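Local coordinates for protein MxaA (Stigmatella aurantiaca, PDB 4W4T) that acts as the terminal NADPH-binding reductase domain of the myxalamid polyketide–non-ribosomal peptide assembly line, probably releasing its carrier-bound product by reduction to a primary alcohol, at residues A[157-167]-A[217-228]; A[261-272]-A[351-360]. One frame throughout, in Å; residues are numbered along the deposited sequence.

Contact 1: A[157-167]-A[217-228]; sequences YPYESMRAANV and GYAQSKWVAEKL
The axes of helix segments 159-167 and 217-228 approach to 8.2 Å at 36°, running in the same general direction; the backbones are nearest at Tyr159 and Gly217. Having no side chain, Gly217 comes in tightly, its CA 3.4 Å from Tyr159 N. Two waters link Tyr157 O to this helix start, one through Gly217 N and one through Tyr218 N. A third joins Tyr159 N to Gln220 OE1.

Ser221 fits as a knob among Tyr159, Met162, Asn166 and Val167. Its OG lies between the backbone N and the carbonyl carbon, where it donates to Tyr218 O of its own helix. Ser221 OG also accepts from Asn166 ND2 at 2.9 Å in a nearly straight bond (170°), in the plane of the amide. The other end of that amide is held too, since Asn166 OD1 accepts from Leu152 N, and this fixes the flip of the group. With an alanine here, Asn166 ND2 would probably lose its acceptor, and Tyr218 O one of its donors, leaving the amide less firmly set.

Met162 is modelled as selenomethionine. Met162 SE lies at the edge of the Tyr218 ring, 5.4 Å from its centroid, a Met-aromatic contact. The bend at chi3 (-73°) turns Met162 CE to Tyr218 N, at 3.4 Å. The Tyr159 ring meets Ser221 N with its edge. Tyr159 OH lies 3.7 Å from Val224 CG2 and is hydrogen-bonded to Asp35. Farther along, Val167 CG1 packs on Val224 CG1 at 3.6 Å and also touches Leu228 CD1.

Tyr218 and Lys222 both belong to the NADPH site. They form the Tyr-x-x-x-Lys motif of short-chain dehydrogenases, carried here on a helix of the Rossmann fold.

Contact 2: A[261-272]-A[351-360]; sequences LVCRTLKGCVRM and DSELGDLLMF
Arg271 and Asp351 form a salt bridge, coming from opposite directions. Asp351 OD2 lies near the guanidinium plane, at its edge. The modelled gap from Arg271 NH2 to Asp351 OD2 is very short, so its exact length is doubtful. Arg271 NH1 adds a weak bond of 3.5 Å to Asp351 OD1. Asp351 OD1 also accepts from Leu354 N at 3.1 Å, from above the carboxylate plane, so Asp351 is the N-cap of helix 352-360. One carboxylate thus joins the two segments and caps a helix start.

Water 5 bridges Arg271 NH1 and Glu353 OE1. Lys267 NZ makes a long salt bridge to Glu353 OE1, at 3.9 Å. Its stronger partner is Phe415, through a hydrogen bond to the carbonyl and a cation-pi contact with the ring. Arg264 NH1 reaches Glu353 O through water 4, while its NH2 pairs with Asp259.

Beneath these polar groups, Leu357 sits as a knob among Leu261, Arg264, Thr265 and Gly268. With CG anti to the backbone N (chi1 168°), the end of Leu357 is carried toward helix 261-272, and Leu357 CD1 comes within 3.5 Å of Thr265 OG1. That hydroxyl is bonded to Leu261 O in its own helix. Leu354 CD2 rests 3.7 Å from Gly268 CA. Leu261 CD1 lies over one face of the Phe360 ring, 4.1 Å from the centroid, a CH-pi contact. At the other end, CG of Met272, also selenomethionine, touches Leu354 CD1.

The helices run at 127° to each other, nearer antiparallel than parallel. Helix 337-348 packs on Met272 through Trp340 and Leu344, and on Leu354 through Ala347. Helix 318-328 meets Leu266 and Val270 through Met325, and strand 274-277 lies against Cys269.

The two contacts lie in series along the chain. Contact 1 closes first, over a loop of 49 residues that includes sheet strand 185-188. It joins two helices of the Rossmann-fold part. Strand 239-248 then leads on to helix 261-272. Contact 2 closes a longer loop of 78 residues. Within it the chain returns to the main sheet at strands 285-286 and 307-310, and also builds the small sheet of 274-277 with 333-336. Contact 1 and contact 2 do not touch; the centres of the two contacts are about 26 Å apart. Across the dimer the two regions meet: Pro158 packs on Gln362 of the second subunit, and Leu358 packs on Pro158 of that subunit.

Contact 1: A[157-167]-A[217-228]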
loop_
_atom_site.group_PDB
_atom_site.type_symbol
_atom_site.label_atom_id
_atom_site.label_comp_id
_atom_site.label_asym_id
_atom_site.label_seq_id
_atom_site.Cartn_x
_atom_site.Cartn_y
_atom_site.Cartn_z
ATOM N N TYR A 157 -8.253 2.290 -0.176
ATOM C CA TYR A 157 -8.660 3.194 -1.271
ATOM C C TYR A 157 -9.627 4.300 -0.823
ATOM O O TYR A 157 -10.351 4.139 0.154
ATOM C CB TYR A 157 -9.328 2.404 -2.411
ATOM C CG TYR A 157 -8.416 1.571 -3.281
ATOM C CD1 TYR A 157 -7.038 1.603 -3.122
ATOM C CD2 TYR A 157 -8.946 0.757 -4.282
ATOM C CE1 TYR A 157 -6.200 0.837 -3.930
ATOM C CE2 TYR A 157 -8.118 -0.007 -5.099
ATOM C CZ TYR A 157 -6.750 0.041 -4.915
ATOM O OH TYR A 157 -5.931 -0.719 -5.716
ATOM N N PRO A 158 -9.669 5.419 -1.563
ATOM C CA PRO A 158 -10.612 6.499 -1.256
ATOM C C PRO A 158 -12.026 6.221 -1.775
ATOM O O PRO A 158 -12.226 5.273 -2.529
ATOM C CB PRO A 158 -10.013 7.700 -1.999
ATOM C CG PRO A 158 -9.349 7.094 -3.165
ATOM C CD PRO A 158 -8.736 5.813 -2.638
ATOM N N TYR A 159 -12.974 7.053 -1.361
ATOM C CA TYR A 159 -14.371 6.944 -1.785
ATOM C C TYR A 159 -14.494 6.755 -3.292
ATOM O O TYR A 159 -15.199 5.852 -3.753
ATOM C CB TYR A 159 -15.138 8.187 -1.331
ATOM C CG TYR A 159 -16.570 8.283 -1.822
ATOM C CD1 TYR A 159 -17.591 7.583 -1.188
ATOM C CD2 TYR A 159 -16.900 9.099 -2.890
ATOM C CE1 TYR A 159 -18.896 7.686 -1.620
ATOM C CE2 TYR A 159 -18.208 9.221 -3.330
ATOM C CZ TYR A 159 -19.201 8.509 -2.692
ATOM O OH TYR A 159 -20.505 8.616 -3.125
ATOM N N GLU A 160 -13.768 7.563 -4.064
ATOM C CA GLU A 160 -13.949 7.544 -5.516
ATOM C C GLU A 160 -13.600 6.182 -6.126
ATOM O O GLU A 160 -14.106 5.843 -7.181
ATOM C CB GLU A 160 -13.133 8.670 -6.182
ATOM C CG GLU A 160 -11.742 8.919 -5.587
ATOM C CD GLU A 160 -11.704 10.044 -4.534
ATOM O OE1 GLU A 160 -12.436 9.960 -3.513
ATOM O OE2 GLU A 160 -10.919 11.014 -4.728
ATOM N N SER A 161 -12.785 5.379 -5.443
ATOM C CA SER A 161 -12.392 4.084 -5.988
ATOM C C SER A 161 -13.508 3.037 -5.840
ATOM O O SER A 161 -13.495 2.005 -6.508
ATOM C CB SER A 161 -11.126 3.564 -5.304
ATOM O OG SER A 161 -10.046 4.480 -5.433
HETATM N N MSE A 162 -14.457 3.294 -4.952
HETATM C CA MSE A 162 -15.493 2.302 -4.666
HETATM C C MSE A 162 -16.874 2.824 -5.035
HETATM O O MSE A 162 -17.895 2.134 -4.864
HETATM C CB MSE A 162 -15.439 1.888 -3.187
HETATM C CG MSE A 162 -14.410 0.811 -2.931
HETATM SE SE MSE A 162 -13.936 0.612 -1.065
HETATM C CE MSE A 162 -12.880 2.260 -0.899
ATOM N N ARG A 163 -16.902 4.045 -5.562
ATOM C CA ARG A 163 -18.148 4.666 -5.988
ATOM C C ARG A 163 -18.893 3.817 -7.028
ATOM O O ARG A 163 -20.100 3.575 -6.898
ATOM C CB ARG A 163 -17.859 6.064 -6.533
ATOM C CG ARG A 163 -19.095 6.892 -6.801
ATOM C CD ARG A 163 -18.717 8.312 -7.238
ATOM N NE ARG A 163 -19.909 9.098 -7.534
ATOM C CZ ARG A 163 -20.523 9.132 -8.712
ATOM N NH1 ARG A 163 -20.051 8.440 -9.742
ATOM N NH2 ARG A 163 -21.611 9.875 -8.865
ATOM N N ALA A 164 -18.177 3.341 -8.043
ATOM C CA ALA A 164 -18.821 2.578 -9.117
ATOM C C ALA A 164 -19.461 1.292 -8.586
ATOM O O ALA A 164 -20.634 1.035 -8.853
ATOM C CB ALA A 164 -17.821 2.248 -10.224
ATOM N N ALA A 165 -18.698 0.504 -7.827
ATOM C CA ALA A 165 -19.187 -0.797 -7.379
ATOM C C ALA A 165 -20.202 -0.681 -6.244
ATOM O O ALA A 165 -21.206 -1.399 -6.232
ATOM C CB ALA A 165 -18.039 -1.686 -6.955
ATOM N N ASN A 166 -19.946 0.209 -5.290
ATOM C CA ASN A 166 -20.773 0.252 -4.087
ATOM C C ASN A 166 -21.927 1.223 -4.180
ATOM O O ASN A 166 -23.040 0.908 -3.763
ATOM C CB ASN A 166 -19.886 0.568 -2.866
ATOM C CG ASN A 166 -18.853 -0.509 -2.628
ATOM O OD1 ASN A 166 -18.842 -1.533 -3.321
ATOM N ND2 ASN A 166 -17.965 -0.288 -1.670
ATOM N N VAL A 167 -21.685 2.395 -4.763
ATOM C CA VAL A 167 -22.736 3.389 -4.837
ATOM C C VAL A 167 -23.541 3.183 -6.117
ATOM O O VAL A 167 -24.741 2.938 -6.052
ATOM C CB VAL A 167 -22.188 4.834 -4.778
ATOM C CG1 VAL A 167 -23.339 5.825 -4.936
ATOM C CG2 VAL A 167 -21.428 5.071 -3.455
ATOM N N GLY A 217 -12.601 5.309 2.678
ATOM C CA GLY A 217 -13.438 5.189 1.501
ATOM C C GLY A 217 -14.472 4.081 1.572
ATOM O O GLY A 217 -15.571 4.217 1.033
ATOM N N TYR A 218 -14.135 2.967 2.215
ATOM C CA TYR A 218 -15.075 1.853 2.251
ATOM C C TYR A 218 -16.323 2.242 3.039
ATOM O O TYR A 218 -17.448 2.110 2.538
ATOM C CB TYR A 218 -14.430 0.600 2.858
ATOM C CG TYR A 218 -15.420 -0.532 3.063
ATOM C CD1 TYR A 218 -15.990 -1.177 1.971
ATOM C CD2 TYR A 218 -15.786 -0.943 4.335
ATOM C CE1 TYR A 218 -16.903 -2.198 2.148
ATOM C CE2 TYR A 218 -16.699 -1.974 4.528
ATOM C CZ TYR A 218 -17.249 -2.596 3.429
ATOM O OH TYR A 218 -18.147 -3.612 3.587
ATOM N N ALA A 219 -16.119 2.734 4.262
ATOM C CA ALA A 219 -17.235 3.147 5.119
ATOM C C ALA A 219 -18.061 4.230 4.440
ATOM O O ALA A 219 -19.294 4.209 4.461
ATOM C CB ALA A 219 -16.725 3.631 6.463
ATOM N N GLN A 220 -17.374 5.189 3.835
ATOM C CA GLN A 220 -18.059 6.270 3.150
ATOM C C GLN A 220 -18.941 5.754 2.017
ATOM O O GLN A 220 -20.091 6.168 1.883
ATOM C CB GLN A 220 -17.039 7.271 2.619
ATOM C CG GLN A 220 -16.398 8.052 3.742
ATOM C CD GLN A 220 -15.206 8.844 3.283
ATOM O OE1 GLN A 220 -14.559 8.502 2.284
ATOM N NE2 GLN A 220 -14.911 9.915 4.003
ATOM N N SER A 221 -18.421 4.827 1.220
ATOM C CA SER A 221 -19.197 4.340 0.069
ATOM C C SER A 221 -20.396 3.488 0.516
ATOM O O SER A 221 -21.459 3.517 -0.106
ATOM C CB SER A 221 -18.307 3.541 -0.889
ATOM O OG SER A 221 -17.883 2.307 -0.336
ATOM N N LYS A 222 -20.238 2.760 1.614
ATOM C CA LYS A 222 -21.323 1.910 2.103
ATOM C C LYS A 222 -22.396 2.763 2.791
ATOM O O LYS A 222 -23.576 2.440 2.748
ATOM C CB LYS A 222 -20.784 0.830 3.052
ATOM C CG LYS A 222 -19.897 -0.219 2.364
ATOM C CD LYS A 222 -20.651 -1.068 1.321
ATOM C CE LYS A 222 -21.567 -2.112 1.987
ATOM N NZ LYS A 222 -22.095 -3.115 0.999
ATOM N N TRP A 223 -21.982 3.863 3.411
ATOM C CA TRP A 223 -22.942 4.802 3.978
ATOM C C TRP A 223 -23.851 5.344 2.862
ATOM O O TRP A 223 -25.078 5.354 2.979
ATOM C CB TRP A 223 -22.211 5.944 4.676
ATOM C CG TRP A 223 -23.084 6.984 5.295
ATOM C CD1 TRP A 223 -23.515 7.033 6.592
ATOM C CD2 TRP A 223 -23.609 8.156 4.653
ATOM N NE1 TRP A 223 -24.288 8.160 6.793
ATOM C CE2 TRP A 223 -24.354 8.865 5.620
ATOM C CE3 TRP A 223 -23.519 8.672 3.354
ATOM C CZ2 TRP A 223 -25.013 10.062 5.325
ATOM C CZ3 TRP A 223 -24.165 9.866 3.064
ATOM C CH2 TRP A 223 -24.909 10.543 4.046
ATOM N N VAL A 224 -23.240 5.802 1.782
ATOM C CA VAL A 224 -24.011 6.317 0.660
ATOM C C VAL A 224 -24.950 5.235 0.092
ATOM O O VAL A 224 -26.137 5.492 -0.167
ATOM C CB VAL A 224 -23.070 6.852 -0.441
ATOM C CG1 VAL A 224 -23.853 7.299 -1.654
ATOM C CG2 VAL A 224 -22.248 8.008 0.109
ATOM N N ALA A 225 -24.420 4.030 -0.116
ATOM C CA ALA A 225 -25.240 2.931 -0.628
ATOM C C ALA A 225 -26.461 2.683 0.263
ATOM O O ALA A 225 -27.587 2.536 -0.235
ATOM C CB ALA A 225 -24.412 1.658 -0.757
ATOM N N GLU A 226 -26.254 2.662 1.577
ATOM C CA GLU A 226 -27.383 2.377 2.461
ATOM C C GLU A 226 -28.397 3.516 2.431
ATOM O O GLU A 226 -29.595 3.267 2.522
ATOM C CB GLU A 226 -26.913 2.112 3.899
ATOM C CG GLU A 226 -27.848 1.157 4.653
ATOM C CD GLU A 226 -27.539 1.119 6.132
ATOM O OE1 GLU A 226 -26.720 0.280 6.542
ATOM O OE2 GLU A 226 -28.112 1.942 6.870
ATOM N N LYS A 227 -27.932 4.754 2.282
ATOM C CA LYS A 227 -28.854 5.887 2.093
ATOM C C LYS A 227 -29.744 5.686 0.864
ATOM O O LYS A 227 -30.954 5.934 0.916
ATOM C CB LYS A 227 -28.090 7.204 1.966
ATOM C CG LYS A 227 -27.357 7.619 3.236
ATOM C CD LYS A 227 -28.319 8.121 4.290
ATOM C CE LYS A 227 -28.653 9.583 4.071
ATOM N NZ LYS A 227 -29.552 10.066 5.163
ATOM N N LEU A 228 -29.150 5.222 -0.230
ATOM C CA LEU A 228 -29.909 4.980 -1.460
ATOM C C LEU A 228 -30.978 3.929 -1.223
ATOM O O LEU A 228 -32.120 4.084 -1.656
ATOM C CB LEU A 228 -28.995 4.542 -2.597
ATOM C CG LEU A 228 -28.068 5.619 -3.160
ATOM C CD1 LEU A 228 -27.206 5.032 -4.266
ATOM C CD2 LEU A 228 -28.871 6.802 -3.686
HETATM O O HOH W 1 -11.077 2.478 2.202
HETATM O O HOH W 2 -9.625 5.888 2.390
HETATM O O HOH W 3 -12.346 8.902 0.741
#

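Contact 2: A[261-272]-A[351-360]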
loop_
_atom_site.group_PDB
_atom_site.type_symbol
_atom_site.label_atom_id
_atom_site.label_comp_id
_atom_site.label_asym_id
_atom_site.label_seq_id
_atom_site.Cartn_x
_atom_site.Cartn_y
_atom_site.Cartn_z
ATOM N N LEU A 261 -8.078 -9.184 6.274
ATOM C CA LEU A 261 -7.254 -8.376 7.165
ATOM C C LEU A 261 -7.053 -8.985 8.564
ATOM O O LEU A 261 -5.967 -8.873 9.149
ATOM C CB LEU A 261 -7.873 -6.989 7.299
ATOM C CG LEU A 261 -7.144 -5.991 8.189
ATOM C CD1 LEU A 261 -5.700 -5.883 7.749
ATOM C CD2 LEU A 261 -7.831 -4.631 8.127
ATOM N N VAL A 262 -8.098 -9.605 9.103
ATOM C CA VAL A 262 -8.008 -10.237 10.417
ATOM C C VAL A 262 -7.031 -11.406 10.394
ATOM O O VAL A 262 -6.245 -11.584 11.332
ATOM C CB VAL A 262 -9.375 -10.732 10.908
ATOM C CG1 VAL A 262 -9.234 -11.467 12.240
ATOM C CG2 VAL A 262 -10.329 -9.565 11.026
ATOM N N CYS A 263 -7.066 -12.198 9.324
ATOM C CA CYS A 263 -6.086 -13.272 9.184
ATOM C C CYS A 263 -4.676 -12.719 9.070
ATOM O O CYS A 263 -3.742 -13.256 9.663
ATOM C CB CYS A 263 -6.400 -14.143 7.973
ATOM S SG CYS A 263 -7.973 -15.006 8.128
ATOM N N ARG A 264 -4.521 -11.659 8.282
ATOM C CA ARG A 264 -3.224 -10.997 8.139
ATOM C C ARG A 264 -2.661 -10.517 9.465
ATOM O O ARG A 264 -1.469 -10.666 9.767
ATOM C CB ARG A 264 -3.346 -9.799 7.200
ATOM C CG ARG A 264 -3.338 -10.118 5.734
ATOM C CD ARG A 264 -3.355 -8.809 4.940
ATOM N NE ARG A 264 -3.540 -9.044 3.517
ATOM C CZ ARG A 264 -2.542 -9.138 2.649
ATOM N NH1 ARG A 264 -1.289 -8.999 3.062
ATOM N NH2 ARG A 264 -2.803 -9.363 1.367
ATOM N N THR A 265 -3.526 -9.898 10.249
ATOM C CA THR A 265 -3.133 -9.387 11.544
ATOM C C THR A 265 -2.719 -10.508 12.489
ATOM O O THR A 265 -1.682 -10.419 13.150
ATOM C CB THR A 265 -4.275 -8.576 12.149
ATOM O OG1 THR A 265 -4.588 -7.506 11.251
ATOM C CG2 THR A 265 -3.892 -8.019 13.498
ATOM N N LEU A 266 -3.524 -11.571 12.564
ATOM C CA LEU A 266 -3.183 -12.689 13.436
ATOM C C LEU A 266 -1.870 -13.333 13.033
ATOM O O LEU A 266 -1.064 -13.683 13.890
ATOM C CB LEU A 266 -4.291 -13.746 13.436
ATOM C CG LEU A 266 -5.625 -13.286 14.008
ATOM C CD1 LEU A 266 -6.589 -14.466 14.129
ATOM C CD2 LEU A 266 -5.432 -12.593 15.353
ATOM N N LYS A 267 -1.649 -13.501 11.730
ATOM C CA LYS A 267 -0.404 -14.120 11.282
ATOM C C LYS A 267 0.782 -13.233 11.631
ATOM O O LYS A 267 1.823 -13.729 12.039
ATOM C CB LYS A 267 -0.428 -14.398 9.783
ATOM C CG LYS A 267 0.894 -14.954 9.251
ATOM C CD LYS A 267 0.761 -15.416 7.800
ATOM C CE LYS A 267 2.051 -16.055 7.280
ATOM N NZ LYS A 267 1.792 -16.835 6.013
ATOM N N GLY A 268 0.608 -11.923 11.482
ATOM C CA GLY A 268 1.635 -10.964 11.860
ATOM C C GLY A 268 1.986 -11.078 13.331
ATOM O O GLY A 268 3.152 -11.072 13.695
ATOM N N CYS A 269 0.977 -11.194 14.187
ATOM C CA CYS A 269 1.242 -11.317 15.618
ATOM C C CYS A 269 2.000 -12.600 15.898
ATOM O O CYS A 269 2.945 -12.614 16.694
ATOM C CB CYS A 269 -0.056 -11.272 16.426
ATOM S SG CYS A 269 -0.811 -9.635 16.432
ATOM N N VAL A 270 1.584 -13.679 15.246
ATOM C CA VAL A 270 2.235 -14.969 15.459
ATOM C C VAL A 270 3.690 -14.921 15.005
ATOM O O VAL A 270 4.590 -15.351 15.733
ATOM C CB VAL A 270 1.480 -16.107 14.731
ATOM C CG1 VAL A 270 2.329 -17.355 14.648
ATOM C CG2 VAL A 270 0.204 -16.415 15.477
ATOM N N ARG A 271 3.930 -14.370 13.821
ATOM C CA ARG A 271 5.294 -14.333 13.292
ATOM C C ARG A 271 6.223 -13.437 14.111
ATOM O O ARG A 271 7.400 -13.761 14.296
ATOM C CB ARG A 271 5.266 -13.908 11.827
ATOM C CG ARG A 271 4.687 -14.992 10.917
ATOM C CD ARG A 271 4.755 -14.607 9.453
ATOM N NE ARG A 271 6.137 -14.460 9.014
ATOM C CZ ARG A 271 6.589 -13.428 8.310
ATOM N NH1 ARG A 271 5.763 -12.448 7.951
ATOM N NH2 ARG A 271 7.867 -13.381 7.954
HETATM N N MSE A 272 5.708 -12.330 14.628
HETATM C CA MSE A 272 6.522 -11.455 15.470
HETATM C C MSE A 272 6.631 -11.956 16.897
HETATM O O MSE A 272 7.565 -11.605 17.612
HETATM C CB MSE A 272 5.956 -10.043 15.499
HETATM C CG MSE A 272 5.988 -9.372 14.145
HETATM SE SE MSE A 272 5.532 -7.499 14.360
HETATM C CE MSE A 272 3.626 -7.695 14.491
ATOM N N ASP A 351 10.632 -7.346 5.826
ATOM C CA ASP A 351 9.529 -8.276 5.605
ATOM C C ASP A 351 8.374 -7.556 4.919
ATOM O O ASP A 351 7.706 -6.734 5.538
ATOM C CB ASP A 351 9.086 -8.883 6.939
ATOM C CG ASP A 351 8.104 -10.034 6.774
ATOM O OD1 ASP A 351 7.136 -9.920 5.986
ATOM O OD2 ASP A 351 8.300 -11.061 7.457
ATOM N N SER A 352 8.137 -7.867 3.646
ATOM C CA SER A 352 7.151 -7.132 2.855
ATOM C C SER A 352 5.708 -7.465 3.230
ATOM O O SER A 352 4.817 -6.626 3.074
ATOM C CB SER A 352 7.367 -7.387 1.359
ATOM O OG SER A 352 6.702 -8.564 0.942
ATOM N N GLU A 353 5.474 -8.680 3.720
ATOM C CA GLU A 353 4.139 -9.051 4.185
ATOM C C GLU A 353 3.740 -8.244 5.420
ATOM O O GLU A 353 2.610 -7.776 5.518
ATOM C CB GLU A 353 4.059 -10.547 4.490
ATOM C CG GLU A 353 3.099 -11.304 3.584
ATOM C CD GLU A 353 3.075 -12.792 3.876
ATOM O OE1 GLU A 353 2.857 -13.165 5.051
ATOM O OE2 GLU A 353 3.284 -13.587 2.935
ATOM N N LEU A 354 4.662 -8.084 6.362
ATOM C CA LEU A 354 4.383 -7.263 7.539
ATOM C C LEU A 354 4.221 -5.798 7.127
ATOM O O LEU A 354 3.395 -5.069 7.680
ATOM C CB LEU A 354 5.490 -7.417 8.578
ATOM C CG LEU A 354 5.539 -8.818 9.191
ATOM C CD1 LEU A 354 6.691 -8.943 10.153
ATOM C CD2 LEU A 354 4.233 -9.132 9.887
ATOM N N GLY A 355 5.014 -5.375 6.150
ATOM C CA GLY A 355 4.845 -4.056 5.565
ATOM C C GLY A 355 3.447 -3.874 4.998
ATOM O O GLY A 355 2.813 -2.843 5.220
ATOM N N ASP A 356 2.961 -4.881 4.280
ATOM C CA ASP A 356 1.611 -4.835 3.717
ATOM C C ASP A 356 0.560 -4.630 4.810
ATOM O O ASP A 356 -0.390 -3.866 4.633
ATOM C CB ASP A 356 1.305 -6.119 2.936
ATOM C CG ASP A 356 2.127 -6.244 1.660
ATOM O OD1 ASP A 356 2.763 -5.248 1.243
ATOM O OD2 ASP A 356 2.133 -7.350 1.072
ATOM N N LEU A 357 0.747 -5.310 5.943
ATOM C CA LEU A 357 -0.154 -5.188 7.085
ATOM C C LEU A 357 -0.078 -3.790 7.698
ATOM O O LEU A 357 -1.086 -3.200 8.072
ATOM C CB LEU A 357 0.183 -6.258 8.138
ATOM C CG LEU A 357 -0.463 -6.123 9.519
ATOM C CD1 LEU A 357 -1.979 -6.112 9.425
ATOM C CD2 LEU A 357 0.007 -7.241 10.443
ATOM N N LEU A 358 1.132 -3.260 7.778
ATOM C CA LEU A 358 1.355 -1.951 8.365
ATOM C C LEU A 358 0.596 -0.837 7.633
ATOM O O LEU A 358 0.130 0.112 8.260
ATOM C CB LEU A 358 2.851 -1.653 8.366
ATOM C CG LEU A 358 3.341 -0.333 8.946
ATOM C CD1 LEU A 358 3.134 -0.303 10.446
ATOM C CD2 LEU A 358 4.811 -0.156 8.607
HETATM N N MSE A 359 0.482 -0.955 6.311
HETATM C CA MSE A 359 -0.236 0.041 5.512
HETATM C C MSE A 359 -1.642 0.273 6.050
HETATM O O MSE A 359 -2.080 1.408 6.219
HETATM C CB MSE A 359 -0.327 -0.386 4.044
HETATM C CG MSE A 359 1.006 -0.443 3.307
HETATM SE SE MSE A 359 2.116 1.128 3.704
HETATM C CE MSE A 359 3.187 0.369 5.135
ATOM N N PHE A 360 -2.339 -0.828 6.311
ATOM C CA PHE A 360 -3.693 -0.778 6.850
ATOM C C PHE A 360 -3.796 -0.006 8.178
ATOM O O PHE A 360 -4.729 0.768 8.374
ATOM C CB PHE A 360 -4.230 -2.205 7.026
ATOM C CG PHE A 360 -4.411 -2.957 5.727
ATOM C CD1 PHE A 360 -5.601 -2.867 5.012
ATOM C CD2 PHE A 360 -3.393 -3.749 5.215
ATOM C CE1 PHE A 360 -5.770 -3.549 3.817
ATOM C CE2 PHE A 360 -3.556 -4.434 4.018
ATOM C CZ PHE A 360 -4.750 -4.335 3.320
HETATM O O HOH W 4 0.298 -9.424 5.541
HETATM O O HOH W 5 2.918 -12.321 7.623
#